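Local coordinates for protein oxalate oxidase 1 (Hordeum vulgare, PDB 2ET1) that uses manganese to oxidise oxalate with O2 to carbon dioxide and hydrogen peroxide, which it releases in the plant apoplast, at residues 40-45 and 72-77; 84-89 and 160-165; 88-93 and 135-140. One frame throughout, in Å; residues are numbered along the deposited sequence.

Interaction 1: residues 40-45 and 72-77; sequences SKLTKA and VSMNRV. With GLV (glyoxylic acid), chain C.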
loop_
_atom_site.group_PDB
_atom_site.type_symbol
_atom_site.label_atom_id
_atom_site.label_comp_id
_atom_site.label_asym_id
_atom_site.label_seq_id
_atom_site.Cartn_x
_atom_site.Cartn_y
_atom_site.Cartn_z
ATOM N N SER A 40 4.292 -20.163 22.454
ATOM C CA SER A 40 3.434 -20.578 23.573
ATOM C C SER A 40 3.209 -19.454 24.592
ATOM O O SER A 40 2.673 -19.703 25.680
ATOM C CB SER A 40 4.025 -21.816 24.269
ATOM O OG SER A 40 5.219 -21.474 24.941
ATOM N N LYS A 41 3.590 -18.226 24.247
ATOM C CA LYS A 41 3.589 -17.127 25.237
ATOM C C LYS A 41 2.205 -16.690 25.737
ATOM O O LYS A 41 2.105 -16.081 26.815
ATOM C CB LYS A 41 4.409 -15.928 24.744
ATOM C CG LYS A 41 5.924 -16.175 24.760
ATOM C CD LYS A 41 6.694 -14.971 24.218
ATOM C CE LYS A 41 8.200 -15.161 24.357
ATOM N NZ LYS A 41 8.970 -13.967 23.869
ATOM N N LEU A 42 1.144 -17.011 24.996
ATOM C CA LEU A 42 -0.218 -16.626 25.415
ATOM C C LEU A 42 -0.963 -17.738 26.154
ATOM O O LEU A 42 -2.171 -17.618 26.418
ATOM C CB LEU A 42 -1.040 -16.124 24.213
ATOM C CG LEU A 42 -0.432 -14.937 23.443
ATOM C CD1 LEU A 42 -1.403 -14.403 22.407
ATOM C CD2 LEU A 42 0.031 -13.798 24.351
ATOM N N THR A 43 -0.249 -18.819 26.486
ATOM C CA THR A 43 -0.874 -19.962 27.168
ATOM C C THR A 43 -1.294 -19.664 28.600
ATOM O O THR A 43 -2.217 -20.306 29.108
ATOM C CB THR A 43 0.015 -21.241 27.205
ATOM O OG1 THR A 43 1.266 -20.969 27.861
ATOM C CG2 THR A 43 0.261 -21.780 25.829
ATOM N N LYS A 44 -0.621 -18.708 29.239
ATOM C CA LYS A 44 -0.837 -18.413 30.664
ATOM C C LYS A 44 -1.449 -17.038 30.917
ATOM O O LYS A 44 -1.145 -16.065 30.211
ATOM C CB LYS A 44 0.479 -18.525 31.440
ATOM C CG LYS A 44 1.228 -19.837 31.223
ATOM C CD LYS A 44 2.519 -19.878 32.015
ATOM C CE LYS A 44 3.254 -21.192 31.776
ATOM N NZ LYS A 44 4.522 -21.303 32.554
ATOM N N ALA A 45 -2.292 -16.972 31.945
ATOM C CA ALA A 45 -2.948 -15.725 32.344
ATOM C C ALA A 45 -1.945 -14.726 32.918
ATOM O O ALA A 45 -1.023 -15.097 33.657
ATOM C CB ALA A 45 -4.073 -16.008 33.350
ATOM N N VAL A 72 1.008 -9.017 10.784
ATOM C CA VAL A 72 0.104 -9.473 11.864
ATOM C C VAL A 72 0.784 -9.561 13.246
ATOM O O VAL A 72 2.022 -9.641 13.349
ATOM C CB VAL A 72 -0.528 -10.861 11.557
ATOM C CG1 VAL A 72 -1.501 -10.791 10.342
ATOM C CG2 VAL A 72 0.573 -11.931 11.349
ATOM N N SER A 73 -0.045 -9.517 14.291
ATOM C CA SER A 73 0.381 -9.793 15.684
ATOM C C SER A 73 -0.858 -10.087 16.541
ATOM O O SER A 73 -1.988 -9.941 16.066
ATOM C CB SER A 73 1.177 -8.614 16.276
ATOM O OG SER A 73 0.366 -7.461 16.457
ATOM N N MET A 74 -0.639 -10.511 17.789
ATOM C CA MET A 74 -1.737 -10.880 18.718
ATOM C C MET A 74 -1.383 -10.485 20.144
ATOM O O MET A 74 -0.221 -10.596 20.529
ATOM C CB MET A 74 -1.905 -12.401 18.742
ATOM C CG MET A 74 -2.910 -13.022 17.845
ATOM S SD MET A 74 -2.886 -14.806 18.204
ATOM C CE MET A 74 -3.583 -14.895 19.793
ATOM N N ASN A 75 -2.378 -10.098 20.947
ATOM C CA ASN A 75 -2.189 -9.935 22.408
ATOM C C ASN A 75 -3.266 -10.718 23.166
ATOM O O ASN A 75 -4.331 -10.993 22.616
ATOM C CB ASN A 75 -2.325 -8.468 22.851
ATOM C CG ASN A 75 -1.291 -7.526 22.233
ATOM O OD1 ASN A 75 -1.511 -6.305 22.219
ATOM N ND2 ASN A 75 -0.181 -8.057 21.748
ATOM N N ARG A 76 -2.980 -11.063 24.423
ATOM C CA ARG A 76 -3.981 -11.597 25.364
ATOM C C ARG A 76 -4.232 -10.530 26.436
ATOM O O ARG A 76 -3.294 -9.838 26.848
ATOM C CB ARG A 76 -3.464 -12.901 25.994
ATOM C CG ARG A 76 -4.315 -13.422 27.150
ATOM C CD ARG A 76 -3.769 -14.744 27.721
ATOM N NE ARG A 76 -4.568 -15.140 28.881
ATOM C CZ ARG A 76 -4.863 -16.396 29.218
ATOM N NH1 ARG A 76 -4.418 -17.420 28.497
ATOM N NH2 ARG A 76 -5.610 -16.622 30.291
ATOM N N VAL A 77 -5.481 -10.379 26.892
ATOM C CA VAL A 77 -5.772 -9.444 28.004
ATOM C C VAL A 77 -6.619 -10.150 29.052
ATOM O O VAL A 77 -7.653 -10.732 28.714
ATOM C CB VAL A 77 -6.478 -8.133 27.531
ATOM C CG1 VAL A 77 -6.558 -7.107 28.672
ATOM C CG2 VAL A 77 -5.736 -7.538 26.325
HETATM C C1 GLV C . -4.240 -5.214 23.932
HETATM O O1 GLV C . -3.169 -4.613 23.201
HETATM C C2 GLV C . -5.524 -4.540 23.561
HETATM O O2 GLV C . -6.562 -4.768 24.239
HETATM O O3 GLV C . -5.508 -3.795 22.562
#
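Leu42 lies against Met74 and Arg76, which project from the same face of strand 73-79 in the cupin beta-barrel, so that the loop 40-45 is laid over the outside of the strand. The two methyls of Leu42 touch different partners. Leu42 CD1 meets Met74 CE at 3.4 Å, closer than two methyls normally approach, where the methionine chain bends at its last torsion (chi3 70°). Leu42 CD2 rests beside the root of the arginine, 4.0 Å from Arg76 CB, and from there the Leu42 and Arg76 side chains run past each other in opposite directions. Arg76 is extended from CG to NE, with CG pointing away from its own backbone N (chi1 170°), and this carries the guanidinium along the loop. Arg76 NH1 donates to Leu42 O at 3.1 Å; the oxygen sits at the edge of the guanidinium, near its plane, while the donor is tilted from the plane of the carbonyl. The loop then passes over one guanidinium face, with Ala45 CA 3.3 Å above that plane and Lys44 O also on this side, both offset toward the rim. The stronger polar partner of Arg76 is Asp78, joined to NE in a salt bridge, and Tyr148 adds a cation-pi contact. Met98 of a second subunit packs on Leu42 and Met74, placing the contact at a subunit boundary. On the other side of the strand Asn75, an oxalate-binding residue, and Val77 turn inward to the glyoxylate, with Val77 CG2 3.6 Å from its O2. The loop holds its own shape by a type I turn from Ser40 to Thr43, in which Ser40 O accepts from both Thr43 N and Thr43 OG1, the hydroxyl at 2.9 Å.

Interaction 2: residues 84-89 and 160-165; sequences TNPPHI and IVFVPL. With MN (manganese (II) ion), chain B; GLV (glyoxylic acid), chain C.
In the sheet of the cupin barrel that carries His88 and His137, the short strand 161-162 pairs antiparallel with the end of strand 84-89: Ile89 and Val161 form a hydrogen-bonded pair, His88 and Phe162 the non-hydrogen-bonded one beside it. Val161 N donates to Ile89 O almost straight (174°), and Ile89 N returns a bond to Val161 O. At the corner, Val163 N gives a third bond, 2.9 Å to Pro87 O, in the plane of that carbonyl. His88 holds its ring between its backbone N and carbonyl carbon (chi1 66°), where ND1 donates to Pro86 O in the ring plane and His88 NE2 is directed at manganese, 2.4 Å away. The Phe162 ring touches His88 CB and Pro86 CG through CD2, and the Ile160 CG2 methyl lies over the centre of one of its faces. Asn85 crosses this ring at about a right angle; Asn85 OD1 lies at the ring edge, 3.7 Å from Phe162 CE2. Asn85 ND2 bonds Gln139 OE1 and makes a weak bond to glyoxylate O2 (2.9 Å, 115°). A leucine in place of Asn85 would probably leave Gln139 OE1 and the ligand carboxylate without this shared donor. Strand 84-89 has strand 137-141 as its other neighbour, Phe162 leads directly into helix 163-169, and Val163 packs on Val163 of a third subunit.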
loop_
_atom_site.group_PDB
_atom_site.type_symbol
_atom_site.label_atom_id
_atom_site.label_comp_id
_atom_site.label_asym_id
_atom_site.label_seq_id
_atom_site.Cartn_x
_atom_site.Cartn_y
_atom_site.Cartn_z
ATOM N N THR A 84 -10.526 -2.765 34.256
ATOM C CA THR A 84 -10.685 -2.098 32.961
ATOM C C THR A 84 -9.395 -2.189 32.149
ATOM O O THR A 84 -8.301 -2.182 32.709
ATOM C CB THR A 84 -11.115 -0.599 33.105
ATOM O OG1 THR A 84 -11.419 -0.041 31.818
ATOM C CG2 THR A 84 -10.022 0.248 33.748
ATOM N N ASN A 85 -9.543 -2.328 30.834
ATOM C CA ASN A 85 -8.504 -1.964 29.881
ATOM C C ASN A 85 -8.930 -0.572 29.392
ATOM O O ASN A 85 -9.897 -0.450 28.628
ATOM C CB ASN A 85 -8.449 -2.996 28.745
ATOM C CG ASN A 85 -7.184 -2.899 27.897
ATOM O OD1 ASN A 85 -6.162 -2.356 28.329
ATOM N ND2 ASN A 85 -7.245 -3.454 26.682
ATOM N N PRO A 86 -8.262 0.493 29.894
ATOM C CA PRO A 86 -8.792 1.860 29.776
ATOM C C PRO A 86 -8.803 2.415 28.350
ATOM O O PRO A 86 -8.102 1.897 27.485
ATOM C CB PRO A 86 -7.836 2.685 30.664
ATOM C CG PRO A 86 -6.556 1.926 30.650
ATOM C CD PRO A 86 -6.965 0.464 30.606
ATOM N N PRO A 87 -9.607 3.470 28.101
ATOM C CA PRO A 87 -9.639 4.130 26.786
ATOM C C PRO A 87 -8.249 4.268 26.158
ATOM O O PRO A 87 -7.368 4.942 26.724
ATOM C CB PRO A 87 -10.221 5.495 27.115
ATOM C CG PRO A 87 -11.216 5.174 28.207
ATOM C CD PRO A 87 -10.537 4.115 29.051
ATOM N N HIS A 88 -8.054 3.610 25.013
ATOM C CA HIS A 88 -6.760 3.593 24.323
ATOM C C HIS A 88 -6.939 3.598 22.802
ATOM O O HIS A 88 -8.057 3.410 22.309
ATOM C CB HIS A 88 -5.883 2.397 24.793
ATOM C CG HIS A 88 -6.414 1.032 24.433
ATOM N ND1 HIS A 88 -7.439 0.420 25.127
ATOM C CD2 HIS A 88 -6.029 0.148 23.476
ATOM C CE1 HIS A 88 -7.677 -0.770 24.595
ATOM N NE2 HIS A 88 -6.824 -0.967 23.605
ATOM N N ILE A 89 -5.826 3.780 22.079
ATOM C CA ILE A 89 -5.764 3.884 20.605
ATOM C C ILE A 89 -4.571 3.079 20.077
ATOM O O ILE A 89 -3.521 3.026 20.724
ATOM C CB ILE A 89 -5.622 5.367 20.188
ATOM C CG1 ILE A 89 -6.948 6.080 20.485
ATOM C CG2 ILE A 89 -5.195 5.513 18.709
ATOM C CD1 ILE A 89 -6.995 7.528 20.208
ATOM N N ILE A 160 0.526 1.183 21.312
ATOM C CA ILE A 160 -0.581 1.427 22.252
ATOM C C ILE A 160 -0.458 2.829 22.849
ATOM O O ILE A 160 0.539 3.142 23.502
ATOM C CB ILE A 160 -0.645 0.375 23.399
ATOM C CG1 ILE A 160 -0.626 -1.066 22.866
ATOM C CG2 ILE A 160 -1.913 0.619 24.249
ATOM C CD1 ILE A 160 -0.421 -2.122 23.962
ATOM N N VAL A 161 -1.476 3.662 22.616
ATOM C CA VAL A 161 -1.599 4.981 23.247
ATOM C C VAL A 161 -2.668 4.853 24.350
ATOM O O VAL A 161 -3.863 4.846 24.057
ATOM C CB VAL A 161 -1.993 6.052 22.175
ATOM C CG1 VAL A 161 -2.311 7.403 22.807
ATOM C CG2 VAL A 161 -0.891 6.217 21.153
ATOM N N PHE A 162 -2.232 4.670 25.597
ATOM C CA PHE A 162 -3.169 4.620 26.733
ATOM C C PHE A 162 -3.563 6.058 27.067
ATOM O O PHE A 162 -2.707 6.869 27.435
ATOM C CB PHE A 162 -2.526 3.960 27.963
ATOM C CG PHE A 162 -2.450 2.452 27.893
ATOM C CD1 PHE A 162 -1.213 1.812 27.801
ATOM C CD2 PHE A 162 -3.608 1.670 27.946
ATOM C CE1 PHE A 162 -1.120 0.411 27.770
ATOM C CE2 PHE A 162 -3.533 0.258 27.898
ATOM C CZ PHE A 162 -2.285 -0.366 27.818
ATOM N N VAL A 163 -4.849 6.382 26.965
ATOM C CA VAL A 163 -5.255 7.797 27.072
ATOM C C VAL A 163 -5.020 8.435 28.469
ATOM O O VAL A 163 -4.405 9.505 28.548
ATOM C CB VAL A 163 -6.676 8.060 26.497
ATOM C CG1 VAL A 163 -7.081 9.491 26.765
ATOM C CG2 VAL A 163 -6.689 7.792 24.992
ATOM N N PRO A 164 -5.490 7.796 29.563
ATOM C CA PRO A 164 -5.239 8.410 30.891
ATOM C C PRO A 164 -3.749 8.551 31.231
ATOM O O PRO A 164 -3.307 9.629 31.648
ATOM C CB PRO A 164 -5.953 7.455 31.869
ATOM C CG PRO A 164 -6.998 6.754 31.012
ATOM C CD PRO A 164 -6.289 6.555 29.692
ATOM N N LEU A 165 -2.973 7.485 31.016
ATOM C CA LEU A 165 -1.544 7.519 31.341
ATOM C C LEU A 165 -0.781 8.541 30.489
ATOM O O LEU A 165 0.118 9.220 30.982
ATOM C CB LEU A 165 -0.934 6.117 31.229
ATOM C CG LEU A 165 0.575 5.979 31.428
ATOM C CD1 LEU A 165 0.998 6.419 32.829
ATOM C CD2 LEU A 165 1.013 4.539 31.169
HETATM MN MN MN B . -7.108 -2.425 21.758
HETATM C C1 GLV C . -4.240 -5.214 23.932
HETATM O O1 GLV C . -3.169 -4.613 23.201
HETATM C C2 GLV C . -5.524 -4.540 23.561
HETATM O O2 GLV C . -6.562 -4.768 24.239
HETATM O O3 GLV C . -5.508 -3.795 22.562
HETATM O O HOH W 1 -8.574 -3.750 22.863
#

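Interaction 3: residues 88-93 and 135-140; sequences HIHPRA and LMHFQF. With MN (manganese (II) ion), chain B; GLV (glyoxylic acid), chain C.
His88, His90 and His137 converge through their NE2 atoms on one manganese ion, His90 at 2.2 Å and His137 at 2.3 Å. Glyoxylate O3, a water and Glu95 complete six ligands; the three histidines and the glutamate are the protein ligands characteristic of the cupin motifs. The His88 and His137 rings meet obliquely, planes 51° apart, with His88 ND1 over one face of His137 near its rim. His90 CD2 lies at the edge of the His137 ring, 3.4 Å from His137 CE1. In the next shell two of the imidazoles are held through ND1: His137 ND1 donates to Leu135 O at 3.0 Å, 16° out of the ring plane, and His90 ND1 to Gly159 O. Gln139 NE2 donates to the metal-bound water, which in turn donates to glyoxylate O2 at 2.6 Å; OE1 of the same amide is held by Asn85, which, with the water on NE2, is consistent with the amide as modelled. Further out, the backbones of His88 and His137 form an antiparallel hydrogen-bonded pair, N to O both ways, and a second water links His90 N with Leu135 O. Ile89 CG1 packs on Met136 CA at 3.7 Å. Strand 137-141 lies between strands 84-89 and 104-109, with Ile89 and Thr166 of a third subunit packing against Ile89 and Met136, respectively.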
loop_
_atom_site.group_PDB
_atom_site.type_symbol
_atom_site.label_atom_id
_atom_site.label_comp_id
_atom_site.label_asym_id
_atom_site.label_seq_id
_atom_site.Cartn_x
_atom_site.Cartn_y
_atom_site.Cartn_z
ATOM N N HIS A 88 -8.054 3.610 25.013
ATOM C CA HIS A 88 -6.760 3.593 24.323
ATOM C C HIS A 88 -6.939 3.598 22.802
ATOM O O HIS A 88 -8.057 3.410 22.309
ATOM C CB HIS A 88 -5.883 2.397 24.793
ATOM C CG HIS A 88 -6.414 1.032 24.433
ATOM N ND1 HIS A 88 -7.439 0.420 25.127
ATOM C CD2 HIS A 88 -6.029 0.148 23.476
ATOM C CE1 HIS A 88 -7.677 -0.770 24.595
ATOM N NE2 HIS A 88 -6.824 -0.967 23.605
ATOM N N ILE A 89 -5.826 3.780 22.079
ATOM C CA ILE A 89 -5.764 3.884 20.605
ATOM C C ILE A 89 -4.571 3.079 20.077
ATOM O O ILE A 89 -3.521 3.026 20.724
ATOM C CB ILE A 89 -5.622 5.367 20.188
ATOM C CG1 ILE A 89 -6.948 6.080 20.485
ATOM C CG2 ILE A 89 -5.195 5.513 18.709
ATOM C CD1 ILE A 89 -6.995 7.528 20.208
ATOM N N HIS A 90 -4.751 2.435 18.920
ATOM C CA HIS A 90 -3.633 1.813 18.186
ATOM C C HIS A 90 -3.336 2.669 16.961
ATOM O O HIS A 90 -4.154 2.732 16.033
ATOM C CB HIS A 90 -3.993 0.367 17.785
ATOM C CG HIS A 90 -4.399 -0.473 18.955
ATOM N ND1 HIS A 90 -3.506 -0.836 19.944
ATOM C CD2 HIS A 90 -5.606 -0.966 19.332
ATOM C CE1 HIS A 90 -4.147 -1.520 20.883
ATOM N NE2 HIS A 90 -5.422 -1.614 20.536
ATOM N N PRO A 91 -2.183 3.376 16.959
ATOM C CA PRO A 91 -1.880 4.299 15.863
ATOM C C PRO A 91 -1.725 3.669 14.475
ATOM O O PRO A 91 -1.908 4.372 13.467
ATOM C CB PRO A 91 -0.561 4.965 16.298
ATOM C CG PRO A 91 0.007 4.094 17.367
ATOM C CD PRO A 91 -1.154 3.395 18.018
ATOM N N ARG A 92 -1.405 2.366 14.419
ATOM C CA ARG A 92 -0.979 1.736 13.162
ATOM C C ARG A 92 -1.724 0.431 12.801
ATOM O O ARG A 92 -1.229 -0.357 11.974
ATOM C CB ARG A 92 0.560 1.533 13.144
ATOM C CG ARG A 92 1.350 2.850 13.237
ATOM C CD ARG A 92 2.849 2.610 13.236
ATOM N NE ARG A 92 3.273 1.831 14.392
ATOM C CZ ARG A 92 3.621 2.330 15.576
ATOM N NH1 ARG A 92 3.602 3.644 15.812
ATOM N NH2 ARG A 92 3.991 1.505 16.541
ATOM N N ALA A 93 -2.915 0.201 13.375
ATOM C CA ALA A 93 -3.654 -1.041 13.049
ATOM C C ALA A 93 -5.134 -1.027 13.406
ATOM O O ALA A 93 -5.548 -0.354 14.367
ATOM C CB ALA A 93 -2.993 -2.240 13.743
ATOM N N LEU A 135 -9.067 4.418 16.298
ATOM C CA LEU A 135 -10.185 4.920 17.108
ATOM C C LEU A 135 -10.041 4.570 18.597
ATOM O O LEU A 135 -9.510 3.514 18.957
ATOM C CB LEU A 135 -11.538 4.411 16.563
ATOM C CG LEU A 135 -11.911 4.815 15.126
ATOM C CD1 LEU A 135 -13.323 4.359 14.778
ATOM C CD2 LEU A 135 -11.782 6.323 14.888
ATOM N N MET A 136 -10.499 5.485 19.457
ATOM C CA MET A 136 -10.488 5.248 20.912
ATOM C C MET A 136 -11.485 4.126 21.303
ATOM O O MET A 136 -12.589 4.043 20.747
ATOM C CB MET A 136 -10.828 6.539 21.681
ATOM C CG MET A 136 -10.444 6.484 23.175
ATOM S SD MET A 136 -10.889 7.972 24.116
ATOM C CE MET A 136 -10.054 9.259 23.176
ATOM N N HIS A 137 -11.073 3.249 22.226
ATOM C CA HIS A 137 -11.915 2.109 22.665
ATOM C C HIS A 137 -11.493 1.622 24.059
ATOM O O HIS A 137 -10.409 1.970 24.539
ATOM C CB HIS A 137 -11.859 0.964 21.627
ATOM C CG HIS A 137 -10.478 0.417 21.394
ATOM N ND1 HIS A 137 -9.486 1.142 20.765
ATOM C CD2 HIS A 137 -9.935 -0.796 21.673
ATOM C CE1 HIS A 137 -8.391 0.409 20.678
ATOM N NE2 HIS A 137 -8.634 -0.774 21.213
ATOM N N PHE A 138 -12.353 0.836 24.704
ATOM C CA PHE A 138 -12.088 0.341 26.068
ATOM C C PHE A 138 -12.837 -0.979 26.331
ATOM O O PHE A 138 -13.755 -1.348 25.581
ATOM C CB PHE A 138 -12.518 1.385 27.126
ATOM C CG PHE A 138 -14.008 1.674 27.140
ATOM C CD1 PHE A 138 -14.884 0.872 27.884
ATOM C CD2 PHE A 138 -14.524 2.753 26.411
ATOM C CE1 PHE A 138 -16.274 1.132 27.896
ATOM C CE2 PHE A 138 -15.913 3.023 26.416
ATOM C CZ PHE A 138 -16.778 2.196 27.149
ATOM N N GLN A 139 -12.436 -1.680 27.395
ATOM C CA GLN A 139 -13.182 -2.851 27.904
ATOM C C GLN A 139 -13.297 -2.770 29.427
ATOM O O GLN A 139 -12.411 -2.228 30.097
ATOM C CB GLN A 139 -12.532 -4.194 27.504
ATOM C CG GLN A 139 -12.447 -4.443 25.995
ATOM C CD GLN A 139 -11.170 -3.899 25.372
ATOM O OE1 GLN A 139 -10.160 -3.697 26.060
ATOM N NE2 GLN A 139 -11.194 -3.698 24.060
ATOM N N PHE A 140 -14.396 -3.294 29.965
ATOM C CA PHE A 140 -14.675 -3.223 31.408
ATOM C C PHE A 140 -15.343 -4.536 31.840
ATOM O O PHE A 140 -16.352 -4.945 31.244
ATOM C CB PHE A 140 -15.587 -2.010 31.671
ATOM C CG PHE A 140 -15.919 -1.765 33.134
ATOM C CD1 PHE A 140 -14.999 -1.173 33.990
ATOM C CD2 PHE A 140 -17.180 -2.065 33.623
ATOM C CE1 PHE A 140 -15.313 -0.924 35.329
ATOM C CE2 PHE A 140 -17.507 -1.821 34.976
ATOM C CZ PHE A 140 -16.570 -1.251 35.819
HETATM MN MN MN B . -7.108 -2.425 21.758
HETATM C C1 GLV C . -4.240 -5.214 23.932
HETATM O O1 GLV C . -3.169 -4.613 23.201
HETATM C C2 GLV C . -5.524 -4.540 23.561
HETATM O O2 GLV C . -6.562 -4.768 24.239
HETATM O O3 GLV C . -5.508 -3.795 22.562
HETATM O O HOH W 2 -7.381 2.023 17.845
HETATM O O HOH W 1 -8.574 -3.750 22.863
#

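Interactions 2 and 3 start from the same strand, 84-89, and share His88 and Ile89; their centres are about 7 Å apart. Strands 161-162 and 137-141 flank strand 84-89 within one antiparallel sheet, so the two contacts pair strand 84-89 on both of its sides, and Glu95 of the other sheet adds to the metal site. Interaction 1 closes earlier in the chain and belongs to that other sheet, its centre about 19 Å from that of interaction 2 and about 18 Å from that of interaction 3. Strands 73-79 and 84-89 follow one another, and Val77 touches Asn85. All three contacts reach the glyoxylate, which therefore sits between the sheets, with oxalate-binding residues on both.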